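Local coordinates for protein pseudopodium-enriched atypical kinase 1 (Homo sapiens, PDB 6BHC) that adopts a protein kinase fold that dimerises in a novel way and, as a pseudokinase with an unusual cleft, probably acts as a scaffold rather than a catalyst, at residues A27-A32 with L415-T420; T157-V162 with R205-L210; D278-G283 with C331-N336. The protein carries 1 engineered substitution. All blocks are in the same frame, centred on the assembly; numbering follows the deposited sequence.

In the fold
The chain as modelled opens with helix 16-39, which meets its partner near the C-terminal end of the chain. Interaction 1 closes that largest loop, setting 27-32 against the end of helix 406-417, 383 residues later. Nested inside it are the other two contacts, which follow one another in series. Interaction 2 joins the start of helix 158-163 to the loop and strand at 205-210, and interaction 3 joins helix 277-289 to the end of helix 322-332. Their nearest atoms are about 6 Å apart; helix 277-289 supplies one side of interaction 3, and its later residues Leu-285 and Met-289 pack on Leu-206 of interaction 2. Interaction 1 joins the N-terminal helix 16-39 to the C-terminal helices 371-396 and 406-417.

Interaction 1: A27-A32 with L415-T420; sequences ALKKLA and LAFATT
Ala-416 packs its CB against Leu-28 CB at 3.7 Å, the small residue letting two helices approach closely. The same methyl reaches the backbone as well, 3.6 Å from Leu-28 C. Between their CA atoms, Leu-28 and Ala-416 are 5.0 Å apart. Beyond this point Leu-28 meets the preceding residue through one branch, CD1, which lies 4.0 Å from Leu-415 CB. The leucine also packs on Arg-386 and Met-390 of helix 371-396.

The second kind of contact is made by the aliphatic part of Lys-29. Its CG sits over one face of the Phe-417 ring, displaced toward the rim and 4.3 Å from the centroid, a CH-pi contact. The extended chain then brings CE beside the carbonyl of Ala-416, 3.3 Å from its O, in the last turn of the helix. No hydrogen bond joins the two segments, so shape and apolar surface carry the contact.

Leu-415 O accepts from Arg-386 NE, tying the end of helix 406-417 to helix 371-396. On the second subunit, Ile-391 packs on Ala-27 and Leu-398 on Leu-31. Helix 16-39 is thus placed between its own chain's C-terminal helices and the dimer partner, an arrangement consistent with the helical dimerization module of the PEAK family.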
loop_
_atom_site.group_PDB
_atom_site.type_symbol
_atom_site.label_atom_id
_atom_site.label_comp_id
_atom_site.label_asym_id
_atom_site.label_seq_id
_atom_site.Cartn_x
_atom_site.Cartn_y
_atom_site.Cartn_z
ATOM N N ALA A 27 1.665 12.408 4.953
ATOM C CA ALA A 27 1.272 11.025 4.705
ATOM C C ALA A 27 2.143 10.054 5.492
ATOM O O ALA A 27 1.636 9.098 6.092
ATOM C CB ALA A 27 1.337 10.719 3.209
ATOM N N LEU A 28 3.460 10.280 5.502
ATOM C CA LEU A 28 4.357 9.384 6.228
ATOM C C LEU A 28 4.103 9.428 7.729
ATOM O O LEU A 28 4.260 8.411 8.414
ATOM C CB LEU A 28 5.814 9.731 5.924
ATOM C CG LEU A 28 6.370 9.256 4.579
ATOM C CD1 LEU A 28 7.797 9.737 4.396
ATOM C CD2 LEU A 28 6.300 7.739 4.476
ATOM N N LYS A 29 3.717 10.591 8.259
ATOM C CA LYS A 29 3.333 10.664 9.664
ATOM C C LYS A 29 2.075 9.847 9.931
ATOM O O LYS A 29 1.969 9.181 10.968
ATOM C CB LYS A 29 3.127 12.119 10.083
ATOM C CG LYS A 29 4.407 12.931 10.136
ATOM C CD LYS A 29 4.126 14.378 10.496
ATOM C CE LYS A 29 5.410 15.185 10.549
ATOM N NZ LYS A 29 5.139 16.636 10.726
ATOM N N LYS A 30 1.114 9.881 9.005
ATOM C CA LYS A 30 -0.095 9.082 9.171
ATOM C C LYS A 30 0.209 7.594 9.038
ATOM O O LYS A 30 -0.361 6.771 9.764
ATOM C CB LYS A 30 -1.152 9.518 8.154
ATOM C CG LYS A 30 -2.486 8.799 8.286
ATOM C CD LYS A 30 -3.495 9.321 7.272
ATOM C CE LYS A 30 -4.811 8.561 7.348
ATOM N NZ LYS A 30 -5.800 9.059 6.349
ATOM N N LEU A 31 1.109 7.232 8.120
ATOM C CA LEU A 31 1.509 5.835 7.986
ATOM C C LEU A 31 2.243 5.349 9.230
ATOM O O LEU A 31 2.055 4.206 9.662
ATOM C CB LEU A 31 2.383 5.657 6.744
ATOM C CG LEU A 31 1.703 5.860 5.390
ATOM C CD1 LEU A 31 2.734 5.908 4.270
ATOM C CD2 LEU A 31 0.687 4.758 5.135
ATOM N N ALA A 32 3.082 6.205 9.819
ATOM C CA ALA A 32 3.800 5.815 11.029
ATOM C C ALA A 32 2.843 5.617 12.197
ATOM O O ALA A 32 2.997 4.672 12.980
ATOM C CB ALA A 32 4.860 6.861 11.373
ATOM N N LEU A 415 11.826 9.223 8.397
ATOM C CA LEU A 415 11.622 10.154 7.290
ATOM C C LEU A 415 10.442 11.087 7.529
ATOM O O LEU A 415 10.417 12.198 6.985
ATOM C CB LEU A 415 11.428 9.381 5.987
ATOM C CG LEU A 415 12.619 8.517 5.571
ATOM C CD1 LEU A 415 12.376 7.881 4.213
ATOM C CD2 LEU A 415 13.895 9.343 5.564
ATOM N N ALA A 416 9.461 10.668 8.331
ATOM C CA ALA A 416 8.281 11.503 8.541
ATOM C C ALA A 416 8.605 12.725 9.392
ATOM O O ALA A 416 8.069 13.814 9.152
ATOM C CB ALA A 416 7.165 10.687 9.190
ATOM N N PHE A 417 9.480 12.568 10.385
ATOM C CA PHE A 417 9.765 13.632 11.337
ATOM C C PHE A 417 11.125 14.285 11.144
ATOM O O PHE A 417 11.419 15.270 11.830
ATOM C CB PHE A 417 9.657 13.096 12.772
ATOM C CG PHE A 417 8.262 12.711 13.167
ATOM C CD1 PHE A 417 7.778 11.439 12.908
ATOM C CD2 PHE A 417 7.431 13.626 13.790
ATOM C CE1 PHE A 417 6.491 11.085 13.268
ATOM C CE2 PHE A 417 6.143 13.280 14.153
ATOM C CZ PHE A 417 5.672 12.008 13.891
ATOM N N ALA A 418 11.957 13.774 10.242
ATOM C CA ALA A 418 13.248 14.396 9.993
ATOM C C ALA A 418 13.077 15.689 9.204
ATOM O O ALA A 418 12.176 15.824 8.372
ATOM C CB ALA A 418 14.169 13.438 9.236
ATOM N N THR A 419 13.949 16.654 9.488
ATOM C CA THR A 419 13.993 17.920 8.771
ATOM C C THR A 419 15.424 18.181 8.329
ATOM O O THR A 419 16.363 17.501 8.753
ATOM C CB THR A 419 13.498 19.091 9.635
ATOM O OG1 THR A 419 14.419 19.315 10.710
ATOM C CG2 THR A 419 12.113 18.801 10.205
ATOM N N THR A 420 15.588 19.186 7.467
ATOM C CA THR A 420 16.932 19.572 7.055
ATOM C C THR A 420 17.752 20.063 8.241
ATOM O O THR A 420 18.969 19.850 8.284
ATOM C CB THR A 420 16.869 20.646 5.969
ATOM O OG1 THR A 420 16.208 21.810 6.479
ATOM C CG2 THR A 420 16.113 20.129 4.752
#

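Interaction 2: T157-V162 with R205-L210; sequences TVADFV and RLENLL
Thr-157 and Leu-210 are paired as an antiparallel, non-hydrogen-bonded bridge, with side chains diverging, in the small sheet of the kinase C-lobe, where a capped helix start meets the end of the segment corresponding to the catalytic loop of active kinases. Two backbone bonds cross the contact. Val-158 N donates to Leu-209 O at 2.9 Å, with the donor tilted 22° from the carbonyl plane, and Ala-159 N makes a weak bond to Leu-206 O. The first amides of a helix lack acceptors within their own helix, and here carbonyls of the neighbouring segment serve two of them.

The next amide is capped from within. Asp-160 N donates to Thr-157 OG1 at 3.2 Å, and Thr-157 N returns a bond to Asp-160 OD2, completing a capping box. Thr-157 OG1 lies between its backbone N and carbonyl carbon (chi1 59°), a setting that turns the oxygen over the helix start and sends CG2 toward the other segment.

Apolar contacts form the third group. The two branches of Val-158 divide their work: CG1 meets Leu-206 CD2, while CG2 lies against Leu-209 CB at 3.6 Å. Leu-206 also presses its CB on Ala-159 CB, and its CD1 reaches the more distant Val-162 CG2. Leu-285 and Met-289 of helix 277-289 pack on this leucine too. Beside the bridge, the methyl CG2 of Thr-157 touches Leu-210 CD2 at 3.7 Å. That methyl also lies against a backbone carbonyl, 3.6 Å from Glu-207 O.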
loop_
_atom_site.group_PDB
_atom_site.type_symbol
_atom_site.label_atom_id
_atom_site.label_comp_id
_atom_site.label_asym_id
_atom_site.label_seq_id
_atom_site.Cartn_x
_atom_site.Cartn_y
_atom_site.Cartn_z
ATOM N N THR A 157 17.316 -12.473 26.332
ATOM C CA THR A 157 17.773 -11.109 26.552
ATOM C C THR A 157 18.785 -10.722 25.483
ATOM O O THR A 157 19.272 -11.557 24.717
ATOM C CB THR A 157 18.399 -10.951 27.940
ATOM O OG1 THR A 157 19.512 -11.844 28.064
ATOM C CG2 THR A 157 17.383 -11.251 29.031
ATOM N N VAL A 158 19.107 -9.428 25.438
ATOM C CA VAL A 158 20.159 -8.989 24.532
ATOM C C VAL A 158 21.500 -9.579 24.953
ATOM O O VAL A 158 22.328 -9.924 24.100
ATOM C CB VAL A 158 20.199 -7.451 24.457
ATOM C CG1 VAL A 158 21.359 -6.989 23.587
ATOM C CG2 VAL A 158 18.888 -6.921 23.904
ATOM N N ALA A 159 21.728 -9.734 26.262
ATOM C CA ALA A 159 22.941 -10.401 26.726
ATOM C C ALA A 159 23.048 -11.811 26.159
ATOM O O ALA A 159 24.129 -12.234 25.734
ATOM C CB ALA A 159 22.975 -10.432 28.254
ATOM N N ASP A 160 21.937 -12.552 26.138
ATOM C CA ASP A 160 21.952 -13.887 25.545
ATOM C C ASP A 160 22.205 -13.816 24.047
ATOM O O ASP A 160 22.937 -14.643 23.491
ATOM C CB ASP A 160 20.632 -14.606 25.824
ATOM C CG ASP A 160 20.343 -14.754 27.305
ATOM O OD1 ASP A 160 21.296 -14.956 28.088
ATOM O OD2 ASP A 160 19.155 -14.667 27.684
ATOM N N PHE A 161 21.598 -12.836 23.374
ATOM C CA PHE A 161 21.799 -12.678 21.938
ATOM C C PHE A 161 23.249 -12.338 21.621
ATOM O O PHE A 161 23.847 -12.914 20.705
ATOM C CB PHE A 161 20.854 -11.600 21.404
ATOM C CG PHE A 161 21.161 -11.160 20.003
ATOM C CD1 PHE A 161 20.803 -11.946 18.921
ATOM C CD2 PHE A 161 21.797 -9.951 19.767
ATOM C CE1 PHE A 161 21.082 -11.540 17.631
ATOM C CE2 PHE A 161 22.078 -9.540 18.480
ATOM C CZ PHE A 161 21.720 -10.335 17.411
ATOM N N VAL A 162 23.834 -11.405 22.377
ATOM C CA VAL A 162 25.226 -11.028 22.152
ATOM C C VAL A 162 26.151 -12.208 22.429
ATOM O O VAL A 162 27.121 -12.442 21.695
ATOM C CB VAL A 162 25.588 -9.800 23.009
ATOM C CG1 VAL A 162 27.083 -9.535 22.969
ATOM C CG2 VAL A 162 24.820 -8.576 22.527
ATOM N N ARG A 205 21.539 -2.601 31.558
ATOM C CA ARG A 205 22.444 -3.712 31.309
ATOM C C ARG A 205 21.800 -4.658 30.307
ATOM O O ARG A 205 20.574 -4.714 30.185
ATOM C CB ARG A 205 22.799 -4.448 32.611
ATOM C CG ARG A 205 23.699 -3.634 33.535
ATOM C CD ARG A 205 24.009 -4.350 34.844
ATOM N NE ARG A 205 22.861 -4.385 35.746
ATOM C CZ ARG A 205 22.187 -5.487 36.059
ATOM N NH1 ARG A 205 22.549 -6.656 35.551
ATOM N NH2 ARG A 205 21.154 -5.422 36.888
ATOM N N LEU A 206 22.643 -5.397 29.581
ATOM C CA LEU A 206 22.142 -6.216 28.479
ATOM C C LEU A 206 21.179 -7.293 28.963
ATOM O O LEU A 206 20.282 -7.699 28.217
ATOM C CB LEU A 206 23.310 -6.842 27.716
ATOM C CG LEU A 206 24.204 -5.870 26.940
ATOM C CD1 LEU A 206 25.289 -6.616 26.177
ATOM C CD2 LEU A 206 23.376 -5.013 25.994
ATOM N N GLU A 207 21.338 -7.761 30.202
ATOM C CA GLU A 207 20.418 -8.744 30.761
ATOM C C GLU A 207 19.095 -8.131 31.204
ATOM O O GLU A 207 18.179 -8.877 31.570
ATOM C CB GLU A 207 21.074 -9.475 31.939
ATOM C CG GLU A 207 21.645 -8.568 33.024
ATOM C CD GLU A 207 23.068 -8.111 32.736
ATOM O OE1 GLU A 207 23.512 -8.216 31.572
ATOM O OE2 GLU A 207 23.744 -7.647 33.678
ATOM N N ASN A 208 18.968 -6.805 31.179
ATOM C CA ASN A 208 17.713 -6.132 31.478
ATOM C C ASN A 208 16.931 -5.765 30.223
ATOM O O ASN A 208 15.817 -5.245 30.332
ATOM C CB ASN A 208 17.971 -4.873 32.315
ATOM C CG ASN A 208 18.498 -5.193 33.702
ATOM O OD1 ASN A 208 18.141 -6.211 34.294
ATOM N ND2 ASN A 208 19.354 -4.323 34.227
ATOM N N LEU A 209 17.484 -6.023 29.042
ATOM C CA LEU A 209 16.811 -5.759 27.778
ATOM C C LEU A 209 16.314 -7.081 27.204
ATOM O O LEU A 209 17.113 -7.984 26.935
ATOM C CB LEU A 209 17.750 -5.059 26.797
ATOM C CG LEU A 209 18.449 -3.801 27.320
ATOM C CD1 LEU A 209 19.402 -3.237 26.276
ATOM C CD2 LEU A 209 17.433 -2.752 27.744
ATOM N N LEU A 210 15.003 -7.186 27.016
ATOM C CA LEU A 210 14.366 -8.413 26.567
ATOM C C LEU A 210 14.054 -8.346 25.077
ATOM O O LEU A 210 13.794 -7.274 24.525
ATOM C CB LEU A 210 13.077 -8.668 27.351
ATOM C CG LEU A 210 13.171 -8.491 28.868
ATOM C CD1 LEU A 210 11.800 -8.624 29.516
ATOM C CD2 LEU A 210 14.147 -9.492 29.461
#

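Interaction 3: D278-G283 with C331-N336; sequences DEFQTG and CLLNPN
The backbones come closest where Gly-283, in the middle of helix 277-289, lies 5.0 Å from Leu-332 between CA atoms, a closeness accounted for by the absence of a side chain where Leu-332 CB and Leu-333 CG press in. Phe-280 CA also approaches Leu-332 O, at 3.4 Å, in a CA-H...O contact.

Leu-332 points into the partner helix and lies along its backbone. Its CB is 3.4 Å from Glu-279 O, CD1 reaches Thr-282 CG2, and CD2 rests on Glu-279 CB. Leu-333 takes the other flank, placing CD2 over one face of the Phe-280 ring in a CH-pi contact, 3.9 Å from the centroid and 22° off the ring normal. Phe-280 has CG anti to its own amide nitrogen (chi1 -180°), which swings the ring back beside the turn at Leu-333.

Polar groups are satisfied around this apolar seam. Glu-279 bends away at chi2 to a salt bridge with Lys-195, and Asp-278 O accepts from both Thr-282 N and Thr-282 OG1. The Asp-278 carboxylate accepts from the backbone N of His-201 and Cys-202, the anchor of the catalytic-loop segment known in kinases. Asn-334 OD1 accepts from Asn-336 N in an Asx turn. Since no hydrogen bond crosses, apolar fit joins the αF helix (277-289) to the end of the αH helix (322-332) and the turn after it, with polar groups engaged within their own segment or, like Glu-279, with outside partners.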
loop_
_atom_site.group_PDB
_atom_site.type_symbol
_atom_site.label_atom_id
_atom_site.label_comp_id
_atom_site.label_asym_id
_atom_site.label_seq_id
_atom_site.Cartn_x
_atom_site.Cartn_y
_atom_site.Cartn_z
ATOM N N ASP A 278 21.446 7.791 31.803
ATOM C CA ASP A 278 21.082 6.751 30.843
ATOM C C ASP A 278 21.863 6.881 29.541
ATOM O O ASP A 278 22.177 5.867 28.906
ATOM C CB ASP A 278 19.578 6.783 30.567
ATOM C CG ASP A 278 18.759 6.300 31.750
ATOM O OD1 ASP A 278 19.328 5.631 32.638
ATOM O OD2 ASP A 278 17.542 6.582 31.786
ATOM N N GLU A 279 22.185 8.110 29.129
ATOM C CA GLU A 279 23.005 8.291 27.935
ATOM C C GLU A 279 24.395 7.697 28.127
ATOM O O GLU A 279 24.934 7.048 27.222
ATOM C CB GLU A 279 23.097 9.777 27.580
ATOM C CG GLU A 279 21.822 10.372 26.984
ATOM C CD GLU A 279 20.769 10.705 28.027
ATOM O OE1 GLU A 279 21.005 10.444 29.226
ATOM O OE2 GLU A 279 19.702 11.234 27.648
ATOM N N PHE A 280 24.988 7.901 29.306
ATOM C CA PHE A 280 26.320 7.367 29.569
ATOM C C PHE A 280 26.317 5.843 29.580
ATOM O O PHE A 280 27.244 5.212 29.059
ATOM C CB PHE A 280 26.851 7.914 30.894
ATOM C CG PHE A 280 28.227 7.426 31.247
ATOM C CD1 PHE A 280 29.352 8.072 30.759
ATOM C CD2 PHE A 280 28.396 6.326 32.072
ATOM C CE1 PHE A 280 30.618 7.628 31.084
ATOM C CE2 PHE A 280 29.660 5.877 32.402
ATOM C CZ PHE A 280 30.772 6.529 31.908
ATOM N N GLN A 281 25.284 5.231 30.167
ATOM C CA GLN A 281 25.226 3.772 30.205
ATOM C C GLN A 281 24.959 3.182 28.827
ATOM O O GLN A 281 25.385 2.056 28.545
ATOM C CB GLN A 281 24.164 3.314 31.205
ATOM C CG GLN A 281 24.536 3.577 32.656
ATOM C CD GLN A 281 23.528 3.008 33.640
ATOM O OE1 GLN A 281 22.402 2.669 33.274
ATOM N NE2 GLN A 281 23.932 2.901 34.901
ATOM N N THR A 282 24.266 3.922 27.959
ATOM C CA THR A 282 24.060 3.460 26.590
ATOM C C THR A 282 25.375 3.396 25.821
ATOM O O THR A 282 25.552 2.517 24.968
ATOM C CB THR A 282 23.060 4.372 25.877
ATOM O OG1 THR A 282 21.817 4.368 26.592
ATOM C CG2 THR A 282 22.811 3.897 24.453
ATOM N N GLY A 283 26.310 4.304 26.115
ATOM C CA GLY A 283 27.609 4.249 25.469
ATOM C C GLY A 283 28.399 3.011 25.839
ATOM O O GLY A 283 29.135 2.467 25.011
ATOM N N CYS A 331 30.536 10.159 21.990
ATOM C CA CYS A 331 29.677 11.267 22.394
ATOM C C CYS A 331 28.870 10.918 23.636
ATOM O O CYS A 331 28.678 11.765 24.517
ATOM C CB CYS A 331 28.746 11.657 21.245
ATOM S SG CYS A 331 29.587 12.332 19.796
ATOM N N LEU A 332 28.383 9.677 23.722
ATOM C CA LEU A 332 27.635 9.246 24.895
ATOM C C LEU A 332 28.523 9.086 26.122
ATOM O O LEU A 332 28.025 9.184 27.248
ATOM C CB LEU A 332 26.911 7.930 24.603
ATOM C CG LEU A 332 25.772 7.973 23.582
ATOM C CD1 LEU A 332 25.325 6.565 23.216
ATOM C CD2 LEU A 332 24.601 8.783 24.117
ATOM N N LEU A 333 29.819 8.839 25.933
ATOM C CA LEU A 333 30.746 8.640 27.037
ATOM C C LEU A 333 31.545 9.893 27.363
ATOM O O LEU A 333 32.576 9.805 28.038
ATOM C CB LEU A 333 31.691 7.477 26.732
ATOM C CG LEU A 333 31.032 6.101 26.648
ATOM C CD1 LEU A 333 32.063 5.039 26.309
ATOM C CD2 LEU A 333 30.321 5.772 27.953
ATOM N N ASN A 334 31.098 11.050 26.897
ATOM C CA ASN A 334 31.760 12.304 27.223
ATOM C C ASN A 334 31.719 12.519 28.733
ATOM O O ASN A 334 30.627 12.525 29.319
ATOM C CB ASN A 334 31.085 13.465 26.497
ATOM C CG ASN A 334 31.887 14.753 26.572
ATOM O OD1 ASN A 334 32.381 15.136 27.634
ATOM N ND2 ASN A 334 32.020 15.429 25.438
ATOM N N PRO A 335 32.866 12.698 29.396
ATOM C CA PRO A 335 32.847 12.855 30.859
ATOM C C PRO A 335 32.154 14.121 31.331
ATOM O O PRO A 335 31.822 14.214 32.519
ATOM C CB PRO A 335 34.334 12.862 31.232
ATOM C CG PRO A 335 35.037 13.299 29.989
ATOM C CD PRO A 335 34.231 12.754 28.846
ATOM N N ASN A 336 31.921 15.093 30.449
ATOM C CA ASN A 336 31.226 16.314 30.825
ATOM C C ASN A 336 29.751 16.177 30.489
ATOM O O ASN A 336 29.408 16.050 29.303
ATOM C CB ASN A 336 31.821 17.517 30.104
ATOM C CG ASN A 336 31.167 18.823 30.512
ATOM O OD1 ASN A 336 30.555 18.919 31.575
ATOM N ND2 ASN A 336 31.293 19.837 29.665
#